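Side-chain contacts in cell division control protein (Pyrococcus abyssi, PDB 6RPP), which is an intein with the HINT fold that probably cuts itself out of its MCM helicase precursor by protein splicing, joining the flanking sequences: residues Glu52-Asp57 with Val63-Ala68; Met80-Thr85 with Arg90-Pro95; Lys120-Glu125 with Val129-Val134. The protein carries 2 engineered substitutions. All blocks are in the same frame, centred on the assembly; numbering follows the deposited sequence.

Contact 1 of 3, residues Glu52-Asp57 with Val63-Ala68; sequences EVYSLD and VRKARA
K65 runs out between E52 and Y54, its CB and CD against the acid, its CG and CE against the ring and hydroxyl. Its CB comes within 3.7 Å of OE1 of E52. CG, set anti to the carbonyl carbon (chi1 -65°), leans on the tyrosine, 3.4 Å from CE1 of Y54. From there the chain stays extended and rises alongside Y54, both pointing the same way. Successive methylenes of this zigzag face alternate neighbours: K65 CD lies 3.3 Å from E52 OE1, and K65 CE reaches the phenol, 3.2 Å from Y54 OH. The ammonium does not bond the carboxylate directly, since K65 NZ stops 4.2 Å from E52 OE2, but water 1 bridges the two, accepting from NZ and lying close to OE2. The two strands form a twisted antiparallel beta hairpin of the HINT fold, with V53-A66 and S55-R64 as its hydrogen-bonded pairs. Beyond K65, the guanidinium of R67 lays one face over CB of E52 while its NH1 salt-bridges D50. A valine in place of E52 would probably leave K65 without its water-linked acid and uncover one flank of the lysine chain. On the other face of the sheet the methyl of A66 sits 3.6 Å from OG of S55, whose polar partner is the carbonyl of N157. Near the turn, NH1 of R64 donates in its own plane to the anti lone pair of D57 OD2, a 2.9 Å salt bridge. The carboxylate is turned 47° from the guanidinium, and its other oxygen, OD1, takes the backbone N of T60.

Contact 2 of 3, residues Met80-Thr85 with Arg90-Pro95; sequences MMLVKT and RIRVTP
M81 pairs with V93 and V83 with I91 through two reciprocal sets of backbone bonds, four in all, the straightest running from V83 N to I91 O at 2.8 Å. Apolar contacts fill the face carrying these four residues: V83 CB meets CG2 of I91 at 4.1 Å, and its CG2 branch reaches CG2 of V93. M81, its CG anti to the carbonyl carbon, brings that atom to 4.0 Å from CA of P95. M80 is bent twice, at chi2 (-82°) and chi3 (-73°), which curls CE back onto the strand, 3.5 Å from C of V93; its SD lies 3.8 Å from CG2 of T94. Charged groups occupy the other face. R92 lays its guanidinium over L82, with CD1 centred 4.1 Å above the plane, and makes a cation-pi contact with Y140. R90 lies beside K84, whose CG and CD lie over one guanidinium face, CG toward its rim; K84 NZ and R90 NH2 come to 3.6 Å, a like-charge approach that the weak, long ion pair of K84 with E136 may partly ease. T94 opens a Thr-Pro-Thr-His sequence, the Thr-x-x-His motif of intein block B, and its OG1 bonds O of A2 and N of A4 near the chain start. Strand 90-93 edges the six-stranded sheet, strand 80-85 passes between it and strand 128-140, and F99 of strand 98-103 packs on V83, I91 and V93.

Contact 3 of 3, residues Lys120-Glu125 with Val129-Val134; sequences KIATIE and VSWDEV
I121 with D132 and T123 with S130 are the hydrogen-bonded pairs of two antiparallel strands whose directions differ by 138°, a strongly twisted arrangement. S130 O is gripped twice by one residue, taking the backbone N of T123 and also its OG1, which donates at 3.0 Å from above the carbonyl plane. That hydroxyl stands between the backbone N and the carbonyl carbon of T123 (chi1 70°), within range of both S130 O and water 3. E125 has two conformers; in the one described, water 3 sits within bonding distance of T123 OG1, D132 OD2 and E125 OE2, three acceptors for its two protons. In that same conformer waters 3 and 5 bridge two carboxylates whose nearest oxygens, E125 OE2 and D132 OD2, are 4.0 Å apart, and water 4 links E125 OE2 to S130 OG. D132 is further anchored by T85 OG1 on OD2 and by the backbone N of G87 on OD1; these donors would be expected to stabilise its charge. On the opposite face of the sheet, W131 lies across A122, whose CB makes a CH-pi contact 4.1 Å from the centroid of the six-membered ring, 27° off its normal. The indole edge meets backbone as well, with CE3 of W131 3.6 Å from O of K120. K120 and E133 extend side by side, touching through their CG atoms at 3.8 Å, while E133 OE1 salt-bridges R86. L58, L61 and L102 pack around W131. I121, on the same face as D132, meets V134, CG2 to CG2 at 4.0 Å, and F99 and V101 pack against I121. The whole is a tight beta hairpin, strand 120-125 turning directly into strand 128-140, in the all-beta HINT fold that inteins share with hedgehog autoprocessing domains.

In the fold
The three contacts are antiparallel hairpins in series along the chain, with strands 98-103 and 106-111 between the second and third. Contacts 2 and 3 share the six-stranded sheet, where strands 80-85 and 128-140 are neighbours; their centres are about 14 Å apart, and T85 packs on I121 and on the backbone of E133 at the junction. Contact 1 belongs to the four-stranded sheet and touches contact 3 through L56 and V63, which pack on A122 and V129, centre to centre about 17 Å. Contacts 1 and 2 do not touch: they lie on opposite sides of the chain's centre, about 22 Å between centres. Contact 3 thus connects the two sheets of the compact splicing domain.

Contact 1 of 3, residues Glu52-Asp57 with Val63-Ala68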
ATOM      1  N   GLU A  52      10.578   8.349   5.342  1.00 25.68           N
ATOM      2  CA  GLU A  52       9.816   9.441   4.749  1.00 23.01           C
ATOM      3  C   GLU A  52       9.162   8.896   3.479  1.00 21.56           C
ATOM      4  O   GLU A  52       9.850   8.354   2.610  1.00 29.51           O
ATOM      5  CB  GLU A  52      10.736  10.622   4.450  1.00 29.83           C
ATOM      6  CG  GLU A  52      10.009  11.829   3.939  1.00 36.52           C
ATOM      7  CD  GLU A  52      10.942  12.997   3.744  1.00 49.65           C
ATOM      8  OE1 GLU A  52      10.713  14.045   4.385  1.00 59.45           O
ATOM      9  OE2 GLU A  52      11.911  12.860   2.970  1.00 47.47           O
ATOM     10  N   VAL A  53       7.839   9.005   3.394  1.00 21.44           N
ATOM     11  CA  VAL A  53       7.101   8.521   2.227  1.00 18.42           C
ATOM     12  C   VAL A  53       6.419   9.748   1.652  1.00 20.95           C
ATOM     13  O   VAL A  53       6.535  10.843   2.230  1.00 21.46           O
ATOM     14  CB  VAL A  53       6.089   7.448   2.602  1.00 18.04           C
ATOM     15  CG1 VAL A  53       6.841   6.177   3.084  1.00 21.55           C
ATOM     16  CG2 VAL A  53       5.106   7.996   3.600  1.00 20.19           C
ATOM     17  N   TYR A  54       5.692   9.563   0.553  1.00 19.44           N
ATOM     18  CA  TYR A  54       4.818  10.597   0.009  1.00 22.88           C
ATOM     19  C   TYR A  54       3.377  10.156   0.234  1.00 19.04           C
ATOM     20  O   TYR A  54       3.031   9.005  -0.050  1.00 18.85           O
ATOM     21  CB  TYR A  54       5.064  10.819  -1.493  1.00 19.10           C
ATOM     22  CG  TYR A  54       6.354  11.564  -1.762  1.00 21.18           C
ATOM     23  CD1 TYR A  54       6.417  12.948  -1.593  1.00 23.29           C
ATOM     24  CD2 TYR A  54       7.501  10.889  -2.152  1.00 29.17           C
ATOM     25  CE1 TYR A  54       7.579  13.618  -1.823  1.00 27.84           C
ATOM     26  CE2 TYR A  54       8.660  11.557  -2.398  1.00 29.82           C
ATOM     27  CZ  TYR A  54       8.692  12.922  -2.236  1.00 25.89           C
ATOM     28  OH  TYR A  54       9.843  13.613  -2.472  1.00 32.85           O
ATOM     29  N   SER A  55       2.559  11.093   0.718  1.00 21.05           N
ATOM     30  CA  SER A  55       1.157  10.826   0.995  1.00 18.94           C
ATOM     31  C   SER A  55       0.243  11.836   0.324  1.00 25.49           C
ATOM     32  O   SER A  55       0.559  13.020   0.237  1.00 25.25           O
ATOM     33  CB  SER A  55       0.919  10.816   2.455  1.00 22.80           C
ATOM     34  OG  SER A  55       1.784   9.864   3.066  1.00 21.70           O
ATOM     35  N   LEU A  56      -0.903  11.348  -0.127  1.00 21.00           N
ATOM     36  CA  LEU A  56      -1.959  12.223  -0.632  1.00 23.66           C
ATOM     37  C   LEU A  56      -2.834  12.770   0.493  1.00 21.22           C
ATOM     38  O   LEU A  56      -3.254  12.037   1.396  1.00 22.85           O
ATOM     39  CB  LEU A  56      -2.819  11.455  -1.624  1.00 21.55           C
ATOM     40  CG  LEU A  56      -3.940  12.186  -2.354  1.00 22.67           C
ATOM     41  CD1 LEU A  56      -3.405  13.301  -3.227  1.00 24.33           C
ATOM     42  CD2 LEU A  56      -4.724  11.163  -3.167  1.00 23.37           C
ATOM     43  N   ASP A  57      -3.104  14.082   0.435  1.00 20.27           N
ATOM     44  CA  ASP A  57      -4.146  14.731   1.225  1.00 18.96           C
ATOM     45  C   ASP A  57      -5.433  14.596   0.428  1.00 23.83           C
ATOM     46  O   ASP A  57      -5.583  15.239  -0.613  1.00 31.51           O
ATOM     47  CB  ASP A  57      -3.740  16.188   1.452  1.00 25.91           C
ATOM     48  CG  ASP A  57      -4.716  16.957   2.303  1.00 34.90           C
ATOM     49  OD1 ASP A  57      -5.934  16.721   2.238  1.00 31.44           O
ATOM     50  OD2 ASP A  57      -4.245  17.846   3.031  1.00 39.90           O
ATOM     51  N   VAL A  63       0.139  16.488  -2.606  1.00 32.72           N
ATOM     52  CA  VAL A  63       1.059  15.414  -2.222  1.00 29.96           C
ATOM     53  C   VAL A  63       2.093  15.996  -1.281  1.00 27.86           C
ATOM     54  O   VAL A  63       2.738  17.003  -1.606  1.00 32.25           O
ATOM     55  CB  VAL A  63       1.742  14.784  -3.441  1.00 30.05           C
ATOM     56  CG1 VAL A  63       2.721  13.671  -2.991  1.00 29.83           C
ATOM     57  CG2 VAL A  63       0.728  14.270  -4.417  1.00 29.91           C
ATOM     58  N   ARG A  64       2.271  15.352  -0.135  1.00 26.41           N
ATOM     59  CA  ARG A  64       3.139  15.843   0.925  1.00 27.59           C
ATOM     60  C   ARG A  64       4.074  14.742   1.393  1.00 28.41           C
ATOM     61  O   ARG A  64       3.735  13.557   1.374  1.00 24.13           O
ATOM     62  CB  ARG A  64       2.334  16.336   2.141  1.00 33.97           C
ATOM     63  CG  ARG A  64       1.738  17.731   2.019  1.00 43.34           C
ATOM     64  CD  ARG A  64       1.366  18.228   3.397  1.00 52.17           C
ATOM     65  NE  ARG A  64       0.428  19.344   3.353  1.00 59.68           N
ATOM     66  CZ  ARG A  64      -0.891  19.203   3.426  1.00 63.88           C
ATOM     67  NH1 ARG A  64      -1.424  17.991   3.558  1.00 55.61           N
ATOM     68  NH2 ARG A  64      -1.672  20.272   3.386  1.00 68.80           N
ATOM     69  N   LYS A  65       5.264  15.124   1.839  1.00 27.49           N
ATOM     70  CA  LYS A  65       6.106  14.137   2.506  1.00 22.45           C
ATOM     71  C   LYS A  65       5.546  13.866   3.894  1.00 22.55           C
ATOM     72  O   LYS A  65       5.041  14.774   4.568  1.00 26.75           O
ATOM     73  CB  LYS A  65       7.563  14.629   2.619  1.00 28.41           C
ATOM     74  CG  LYS A  65       8.286  14.800   1.304  1.00 33.52           C
ATOM     75  CD  LYS A  65       9.713  15.305   1.515  1.00 42.21           C
ATOM     76  CE  LYS A  65      10.443  15.364   0.179  1.00 49.05           C
ATOM     77  NZ  LYS A  65      11.732  16.112   0.244  1.00 62.02           N
ATOM     78  N   ALA A  66       5.616  12.614   4.311  1.00 22.47           N
ATOM     79  CA  ALA A  66       5.055  12.238   5.590  1.00 21.78           C
ATOM     80  C   ALA A  66       5.891  11.105   6.143  1.00 22.79           C
ATOM     81  O   ALA A  66       6.674  10.487   5.418  1.00 30.31           O
ATOM     82  CB  ALA A  66       3.559  11.845   5.433  1.00 20.93           C
ATOM     83  N   ARG A  67       5.821  10.906   7.456  1.00 24.08           N
ATOM     84  CA  ARG A  67       6.618   9.850   8.081  1.00 21.46           C
ATOM     85  C   ARG A  67       5.791   8.573   8.284  1.00 27.01           C
ATOM     86  O   ARG A  67       4.606   8.629   8.641  1.00 26.28           O
ATOM     87  CB  ARG A  67       7.197  10.345   9.414  1.00 29.50           C
ATOM     88  CG  ARG A  67       8.399  11.329   9.233  1.00 49.51           C
ATOM     89  CD  ARG A  67       9.750  10.594   8.943  1.00 57.65           C
ATOM     90  NE  ARG A  67      10.826  11.477   8.462  1.00 61.50           N
ATOM     91  CZ  ARG A  67      12.101  11.110   8.270  1.00 60.47           C
ATOM     92  NH1 ARG A  67      12.506   9.858   8.511  1.00 45.32           N
ATOM     93  NH2 ARG A  67      12.985  12.003   7.828  1.00 62.33           N
ATOM     94  N   ALA A  68       6.393   7.413   7.994  1.00 21.92           N
ATOM     95  CA  ALA A  68       5.807   6.132   8.349  1.00 18.38           C
ATOM     96  C   ALA A  68       6.529   5.592   9.568  1.00 21.26           C
ATOM     97  O   ALA A  68       7.751   5.736   9.667  1.00 23.82           O
ATOM     98  CB  ALA A  68       5.934   5.133   7.188  1.00 23.68           C
TER
HETATM   99  O   HOH W   1      13.019  14.978   2.252  1.00 39.50           O

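Contact 2 of 3, residues Met80-Thr85 with Arg90-Pro95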
ATOM      1  N   MET A  80      -4.788 -13.644  -3.745  1.00 20.42           N
ATOM      2  CA  MET A  80      -4.398 -12.242  -3.882  1.00 18.44           C
ATOM      3  C   MET A  80      -5.008 -11.659  -5.155  1.00 17.47           C
ATOM      4  O   MET A  80      -5.585 -12.369  -5.966  1.00 20.52           O
ATOM      5  CB  MET A  80      -2.851 -12.072  -3.913  1.00 20.52           C
ATOM      6  CG  MET A  80      -2.055 -12.562  -2.673  1.00 28.67           C
ATOM      7  SD  MET A  80      -2.128 -11.283  -1.395  1.00 22.51           S
ATOM      8  CE  MET A  80      -1.011 -10.021  -2.103  1.00 20.74           C
ATOM      9  N   MET A  81      -4.928 -10.318  -5.298  1.00 18.24           N
ATOM     10  CA  MET A  81      -5.508  -9.648  -6.463  1.00 22.76           C
ATOM     11  C   MET A  81      -4.463  -8.786  -7.137  1.00 19.96           C
ATOM     12  O   MET A  81      -3.779  -8.007  -6.476  1.00 18.54           O
ATOM     13  CB  MET A  81      -6.718  -8.751  -6.104  1.00 26.62           C
ATOM     14  CG  MET A  81      -7.868  -9.395  -5.408  1.00 50.31           C
ATOM     15  SD  MET A  81      -8.762 -10.200  -6.697  1.00 55.34           S
ATOM     16  CE  MET A  81     -10.240 -10.721  -5.821  1.00 59.57           C
ATOM     17  N   LEU A  82      -4.397  -8.865  -8.455  1.00 17.74           N
ATOM     18  CA  LEU A  82      -3.598  -7.937  -9.244  1.00 17.94           C
ATOM     19  C   LEU A  82      -4.552  -6.885  -9.766  1.00 19.20           C
ATOM     20  O   LEU A  82      -5.512  -7.213 -10.467  1.00 20.48           O
ATOM     21  CB  LEU A  82      -2.881  -8.669 -10.393  1.00 19.37           C
ATOM     22  CG  LEU A  82      -2.397  -7.823 -11.568  1.00 22.44           C
ATOM     23  CD1 LEU A  82      -1.268  -6.913 -11.087  1.00 23.90           C
ATOM     24  CD2 LEU A  82      -1.954  -8.728 -12.726  1.00 22.57           C
ATOM     25  N   VAL A  83      -4.257  -5.625  -9.483  1.00 17.90           N
ATOM     26  CA  VAL A  83      -5.107  -4.510  -9.886  1.00 16.70           C
ATOM     27  C   VAL A  83      -4.354  -3.721 -10.923  1.00 18.25           C
ATOM     28  O   VAL A  83      -3.195  -3.358 -10.691  1.00 18.93           O
ATOM     29  CB  VAL A  83      -5.464  -3.632  -8.691  1.00 16.75           C
ATOM     30  CG1 VAL A  83      -6.260  -2.364  -9.130  1.00 19.89           C
ATOM     31  CG2 VAL A  83      -6.230  -4.446  -7.709  1.00 17.37           C
ATOM     32  N   LYS A  84      -4.963  -3.523 -12.092  1.00 16.55           N
ATOM     33  CA  LYS A  84      -4.331  -2.786 -13.176  1.00 19.00           C
ATOM     34  C   LYS A  84      -5.208  -1.608 -13.568  1.00 21.25           C
ATOM     35  O   LYS A  84      -6.435  -1.766 -13.672  1.00 19.86           O
ATOM     36  CB  LYS A  84      -4.101  -3.677 -14.420  1.00 19.11           C
ATOM     37  CG  LYS A  84      -3.186  -4.882 -14.190  1.00 23.39           C
ATOM     38  CD  LYS A  84      -3.170  -5.771 -15.433  1.00 29.55           C
ATOM     39  CE  LYS A  84      -2.454  -5.101 -16.579  1.00 31.88           C
ATOM     40  NZ  LYS A  84      -2.380  -6.062 -17.763  1.00 35.32           N
ATOM     41  N   THR A  85      -4.602  -0.439 -13.823  1.00 18.24           N
ATOM     42  CA  THR A  85      -5.377   0.744 -14.183  1.00 18.43           C
ATOM     43  C   THR A  85      -5.177   1.106 -15.657  1.00 23.78           C
ATOM     44  O   THR A  85      -4.235   0.645 -16.324  1.00 22.11           O
ATOM     45  CB  THR A  85      -5.023   1.975 -13.344  1.00 21.74           C
ATOM     46  OG1 THR A  85      -3.713   2.453 -13.733  1.00 21.07           O
ATOM     47  CG2 THR A  85      -5.043   1.687 -11.836  1.00 18.81           C
ATOM     48  N   ARG A  90       0.086  -0.856 -11.815  1.00 15.36           N
ATOM     49  CA  ARG A  90      -0.184  -2.261 -11.491  1.00 15.81           C
ATOM     50  C   ARG A  90       0.211  -2.485 -10.033  1.00 19.12           C
ATOM     51  O   ARG A  90       1.281  -2.008  -9.611  1.00 17.86           O
ATOM     52  CB  ARG A  90       0.653  -3.190 -12.363  1.00 20.80           C
ATOM     53  CG  ARG A  90       0.378  -3.131 -13.869  1.00 36.72           C
ATOM     54  CD  ARG A  90       1.484  -3.875 -14.614  1.00 60.50           C
ATOM     55  NE  ARG A  90       0.967  -4.957 -15.456  1.00 73.43           N
ATOM     56  CZ  ARG A  90       0.972  -6.243 -15.112  1.00 77.96           C
ATOM     57  NH1 ARG A  90       1.469  -6.621 -13.934  1.00 74.77           N
ATOM     58  NH2 ARG A  90       0.482  -7.155 -15.949  1.00 81.90           N
ATOM     59  N   ILE A  91      -0.605  -3.206  -9.253  1.00 16.98           N
ATOM     60  CA  ILE A  91      -0.188  -3.505  -7.878  1.00 18.18           C
ATOM     61  C   ILE A  91      -0.847  -4.828  -7.485  1.00 17.70           C
ATOM     62  O   ILE A  91      -1.971  -5.127  -7.904  1.00 18.62           O
ATOM     63  CB  ILE A  91      -0.570  -2.343  -6.921  1.00 14.85           C
ATOM     64  CG1 ILE A  91       0.064  -2.566  -5.521  1.00 15.12           C
ATOM     65  CG2 ILE A  91      -2.120  -2.177  -6.858  1.00 15.22           C
ATOM     66  CD1 ILE A  91      -0.026  -1.356  -4.641  1.00 18.67           C
ATOM     67  N   ARG A  92      -0.178  -5.600  -6.625  1.00 16.24           N
ATOM     68  CA  ARG A  92      -0.692  -6.879  -6.139  1.00 15.01           C
ATOM     69  C   ARG A  92      -0.994  -6.725  -4.667  1.00 13.47           C
ATOM     70  O   ARG A  92      -0.092  -6.322  -3.890  1.00 17.13           O
ATOM     71  CB  ARG A  92       0.327  -8.004  -6.404  1.00 17.17           C
ATOM     72  CG  ARG A  92       0.587  -8.244  -7.907  1.00 18.60           C
ATOM     73  CD  ARG A  92       1.471  -9.379  -8.181  1.00 18.71           C
ATOM     74  NE  ARG A  92       1.741  -9.539  -9.612  1.00 29.44           N
ATOM     75  CZ  ARG A  92       1.046 -10.296 -10.458  1.00 41.96           C
ATOM     76  NH1 ARG A  92       0.026 -11.037 -10.033  1.00 44.29           N
ATOM     77  NH2 ARG A  92       1.411 -10.342 -11.741  1.00 36.82           N
ATOM     78  N   VAL A  93      -2.271  -6.959  -4.291  1.00 16.65           N
ATOM     79  CA  VAL A  93      -2.760  -6.652  -2.944  1.00 15.49           C
ATOM     80  C   VAL A  93      -3.631  -7.783  -2.424  1.00 17.48           C
ATOM     81  O   VAL A  93      -4.149  -8.611  -3.187  1.00 17.91           O
ATOM     82  CB  VAL A  93      -3.563  -5.338  -2.889  1.00 17.31           C
ATOM     83  CG1 VAL A  93      -2.716  -4.148  -3.409  1.00 17.42           C
ATOM     84  CG2 VAL A  93      -4.802  -5.443  -3.767  1.00 18.66           C
ATOM     85  N   THR A  94      -3.841  -7.775  -1.085  1.00 17.91           N
ATOM     86  CA  THR A  94      -4.794  -8.723  -0.544  1.00 16.25           C
ATOM     87  C   THR A  94      -6.227  -8.357  -0.970  1.00 17.97           C
ATOM     88  O   THR A  94      -6.538  -7.208  -1.313  1.00 18.38           O
ATOM     89  CB  THR A  94      -4.722  -8.760   0.979  1.00 17.98           C
ATOM     90  OG1 THR A  94      -5.091  -7.465   1.476  1.00 18.21           O
ATOM     91  CG2 THR A  94      -3.309  -9.087   1.458  1.00 16.35           C
ATOM     92  N   PRO A  95      -7.133  -9.328  -0.956  1.00 20.88           N
ATOM     93  CA  PRO A  95      -8.479  -9.035  -1.462  1.00 20.72           C
ATOM     94  C   PRO A  95      -9.223  -7.981  -0.656  1.00 20.86           C
ATOM     95  O   PRO A  95     -10.076  -7.284  -1.218  1.00 22.84           O
ATOM     96  CB  PRO A  95      -9.185 -10.400  -1.386  1.00 23.12           C
ATOM     97  CG  PRO A  95      -8.020 -11.390  -1.536  1.00 23.30           C
ATOM     98  CD  PRO A  95      -6.904 -10.779  -0.749  1.00 20.98           C
TER

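Contact 3 of 3, residues Lys120-Glu125 with Val129-Val134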
ATOM      1  N   LYS A 120     -12.541   4.804 -10.445  1.00 24.76           N
ATOM      2  CA  LYS A 120     -11.329   5.645 -10.468  1.00 22.02           C
ATOM      3  C   LYS A 120     -10.587   5.632  -9.124  1.00 22.89           C
ATOM      4  O   LYS A 120     -11.154   5.975  -8.082  1.00 24.63           O
ATOM      5  CB  LYS A 120     -11.745   7.075 -10.847  1.00 24.81           C
ATOM      6  CG  LYS A 120     -12.228   7.161 -12.281  1.00 32.13           C
ATOM      7  CD  LYS A 120     -12.585   8.608 -12.636  1.00 37.79           C
ATOM      8  CE  LYS A 120     -12.818   8.742 -14.118  1.00 44.29           C
ATOM      9  NZ  LYS A 120     -13.110  10.160 -14.515  1.00 51.37           N
ATOM     10  N   ILE A 121      -9.285   5.304  -9.158  1.00 20.30           N
ATOM     11  CA  ILE A 121      -8.477   5.241  -7.946  1.00 20.12           C
ATOM     12  C   ILE A 121      -7.390   6.301  -8.046  1.00 17.72           C
ATOM     13  O   ILE A 121      -7.073   6.810  -9.121  1.00 19.41           O
ATOM     14  CB  ILE A 121      -7.846   3.845  -7.664  1.00 16.97           C
ATOM     15  CG1 ILE A 121      -6.925   3.392  -8.793  1.00 17.32           C
ATOM     16  CG2 ILE A 121      -9.002   2.817  -7.445  1.00 23.32           C
ATOM     17  CD1 ILE A 121      -5.993   2.264  -8.383  1.00 18.77           C
ATOM     18  N   ALA A 122      -6.793   6.610  -6.907  1.00 20.23           N
ATOM     19  CA  ALA A 122      -5.871   7.727  -6.819  1.00 18.41           C
ATOM     20  C   ALA A 122      -4.448   7.317  -7.207  1.00 19.15           C
ATOM     21  O   ALA A 122      -3.908   6.354  -6.666  1.00 21.33           O
ATOM     22  CB  ALA A 122      -5.891   8.263  -5.385  1.00 20.53           C
ATOM     23  N   THR A 123      -3.870   8.024  -8.171  1.00 18.55           N
ATOM     24  CA  THR A 123      -2.570   7.645  -8.732  1.00 18.38           C
ATOM     25  C   THR A 123      -1.757   8.906  -8.974  1.00 19.36           C
ATOM     26  O   THR A 123      -2.238  10.034  -8.808  1.00 20.19           O
ATOM     27  CB  THR A 123      -2.713   6.904 -10.070  1.00 18.26           C
ATOM     28  OG1 THR A 123      -3.167   7.816 -11.110  1.00 20.42           O
ATOM     29  CG2 THR A 123      -3.668   5.721  -9.971  1.00 18.28           C
ATOM     30  N   ILE A 124      -0.512   8.721  -9.386  1.00 19.88           N
ATOM     31  CA  ILE A 124       0.280   9.811  -9.948  1.00 18.96           C
ATOM     32  C   ILE A 124       0.492   9.562 -11.438  1.00 23.26           C
ATOM     33  O   ILE A 124       0.671   8.411 -11.879  1.00 24.32           O
ATOM     34  CB  ILE A 124       1.613   9.888  -9.177  1.00 20.28           C
ATOM     35  CG1 ILE A 124       2.171  11.296  -9.317  1.00 27.08           C
ATOM     36  CG2 ILE A 124       2.631   8.789  -9.594  1.00 27.28           C
ATOM     37  CD1 ILE A 124       1.640  12.195  -8.188  1.00 32.28           C
ATOM     38  N   GLU A 125       0.441  10.629 -12.220  1.00 18.69           N
ATOM     39  CA  GLU A 125       0.795  10.561 -13.643  0.53 18.97           C
ATOM     40  C   GLU A 125       1.883  11.602 -13.866  1.00 21.31           C
ATOM     41  O   GLU A 125       1.639  12.791 -13.767  1.00 22.05           O
ATOM     42  CB  GLU A 125      -0.434  10.774 -14.566  0.53 24.14           C
ATOM     43  CG  GLU A 125      -1.250   9.451 -14.729  0.53 21.94           C
ATOM     44  CD  GLU A 125      -2.638   9.603 -15.347  0.53 27.26           C
ATOM     45  OE1 GLU A 125      -2.853  10.640 -16.011  0.53 28.27           O
ATOM     46  OE2 GLU A 125      -3.516   8.684 -15.179  0.53 21.08           O
ATOM     47  N   VAL A 129      -1.371  14.411  -9.563  1.00 23.26           N
ATOM     48  CA  VAL A 129      -2.346  13.474  -9.035  1.00 24.56           C
ATOM     49  C   VAL A 129      -3.414  13.242 -10.093  1.00 20.73           C
ATOM     50  O   VAL A 129      -3.907  14.198 -10.739  1.00 25.12           O
ATOM     51  CB  VAL A 129      -2.956  13.993  -7.712  1.00 21.77           C
ATOM     52  CG1 VAL A 129      -4.091  13.058  -7.237  1.00 25.38           C
ATOM     53  CG2 VAL A 129      -1.906  14.232  -6.644  1.00 22.51           C
ATOM     54  N   SER A 130      -3.796  11.977 -10.272  1.00 20.78           N
ATOM     55  CA  SER A 130      -4.759  11.586 -11.294  1.00 21.98           C
ATOM     56  C   SER A 130      -5.734  10.539 -10.766  1.00 22.69           C
ATOM     57  O   SER A 130      -5.338   9.560 -10.110  1.00 23.65           O
ATOM     58  CB  SER A 130      -4.016  11.040 -12.524  1.00 27.76           C
ATOM     59  OG  SER A 130      -4.942  10.445 -13.429  1.00 35.27           O
ATOM     60  N   TRP A 131      -7.001  10.730 -11.057  1.00 22.65           N
ATOM     61  CA  TRP A 131      -8.000   9.699 -10.774  1.00 21.65           C
ATOM     62  C   TRP A 131      -8.085   8.786 -11.992  1.00 23.13           C
ATOM     63  O   TRP A 131      -8.492   9.215 -13.091  1.00 28.46           O
ATOM     64  CB  TRP A 131      -9.364  10.306 -10.424  1.00 22.43           C
ATOM     65  CG  TRP A 131      -9.295  11.005  -9.095  1.00 26.42           C
ATOM     66  CD1 TRP A 131      -9.176  12.350  -8.883  1.00 29.20           C
ATOM     67  CD2 TRP A 131      -9.364  10.403  -7.808  1.00 22.92           C
ATOM     68  NE1 TRP A 131      -9.153  12.618  -7.542  1.00 31.46           N
ATOM     69  CE2 TRP A 131      -9.280  11.440  -6.854  1.00 27.58           C
ATOM     70  CE3 TRP A 131      -9.502   9.090  -7.362  1.00 23.54           C
ATOM     71  CZ2 TRP A 131      -9.304  11.198  -5.487  1.00 31.00           C
ATOM     72  CZ3 TRP A 131      -9.528   8.850  -5.994  1.00 26.10           C
ATOM     73  CH2 TRP A 131      -9.418   9.897  -5.079  1.00 31.34           C
ATOM     74  N   ASP A 132      -7.769   7.503 -11.804  1.00 20.09           N
ATOM     75  CA  ASP A 132      -7.422   6.612 -12.896  1.00 18.63           C
ATOM     76  C   ASP A 132      -8.327   5.377 -12.865  1.00 21.74           C
ATOM     77  O   ASP A 132      -8.324   4.641 -11.873  1.00 23.00           O
ATOM     78  CB  ASP A 132      -5.929   6.238 -12.747  1.00 20.02           C
ATOM     79  CG  ASP A 132      -5.398   5.391 -13.865  1.00 23.32           C
ATOM     80  OD1 ASP A 132      -6.116   5.101 -14.840  1.00 24.07           O
ATOM     81  OD2 ASP A 132      -4.195   5.002 -13.713  1.00 24.14           O
ATOM     82  N   GLU A 133      -9.091   5.155 -13.938  1.00 23.27           N
ATOM     83  CA  GLU A 133     -10.011   4.009 -13.992  1.00 24.44           C
ATOM     84  C   GLU A 133      -9.294   2.683 -13.825  1.00 22.96           C
ATOM     85  O   GLU A 133      -8.313   2.380 -14.529  1.00 22.36           O
ATOM     86  CB  GLU A 133     -10.763   3.987 -15.324  1.00 24.98           C
ATOM     87  CG  GLU A 133     -11.663   5.205 -15.466  1.00 35.07           C
ATOM     88  CD  GLU A 133     -12.490   5.196 -16.734  1.00 53.37           C
ATOM     89  OE1 GLU A 133     -12.550   4.146 -17.401  1.00 52.76           O
ATOM     90  OE2 GLU A 133     -13.085   6.247 -17.056  1.00 58.87           O
ATOM     91  N   VAL A 134      -9.835   1.839 -12.945  1.00 20.80           N
ATOM     92  CA  VAL A 134      -9.392   0.447 -12.966  1.00 20.89           C
ATOM     93  C   VAL A 134      -9.723  -0.176 -14.331  1.00 23.70           C
ATOM     94  O   VAL A 134     -10.830   0.004 -14.884  1.00 27.93           O
ATOM     95  CB  VAL A 134     -10.058  -0.324 -11.808  1.00 24.28           C
ATOM     96  CG1 VAL A 134      -9.764  -1.835 -11.905  1.00 25.58           C
ATOM     97  CG2 VAL A 134      -9.620   0.237 -10.469  1.00 22.95           C
TER
HETATM   98  O   HOH W   2     -10.113  11.540 -13.781  1.00 46.34           O
HETATM   99  O   HOH W   3      -2.230   6.694 -13.445  1.00 19.36           O
HETATM  100  O   HOH W   4      -6.050   9.173 -15.512  1.00 45.50           O
HETATM  101  O   HOH W   5      -5.780   7.430 -16.832  1.00 48.65           O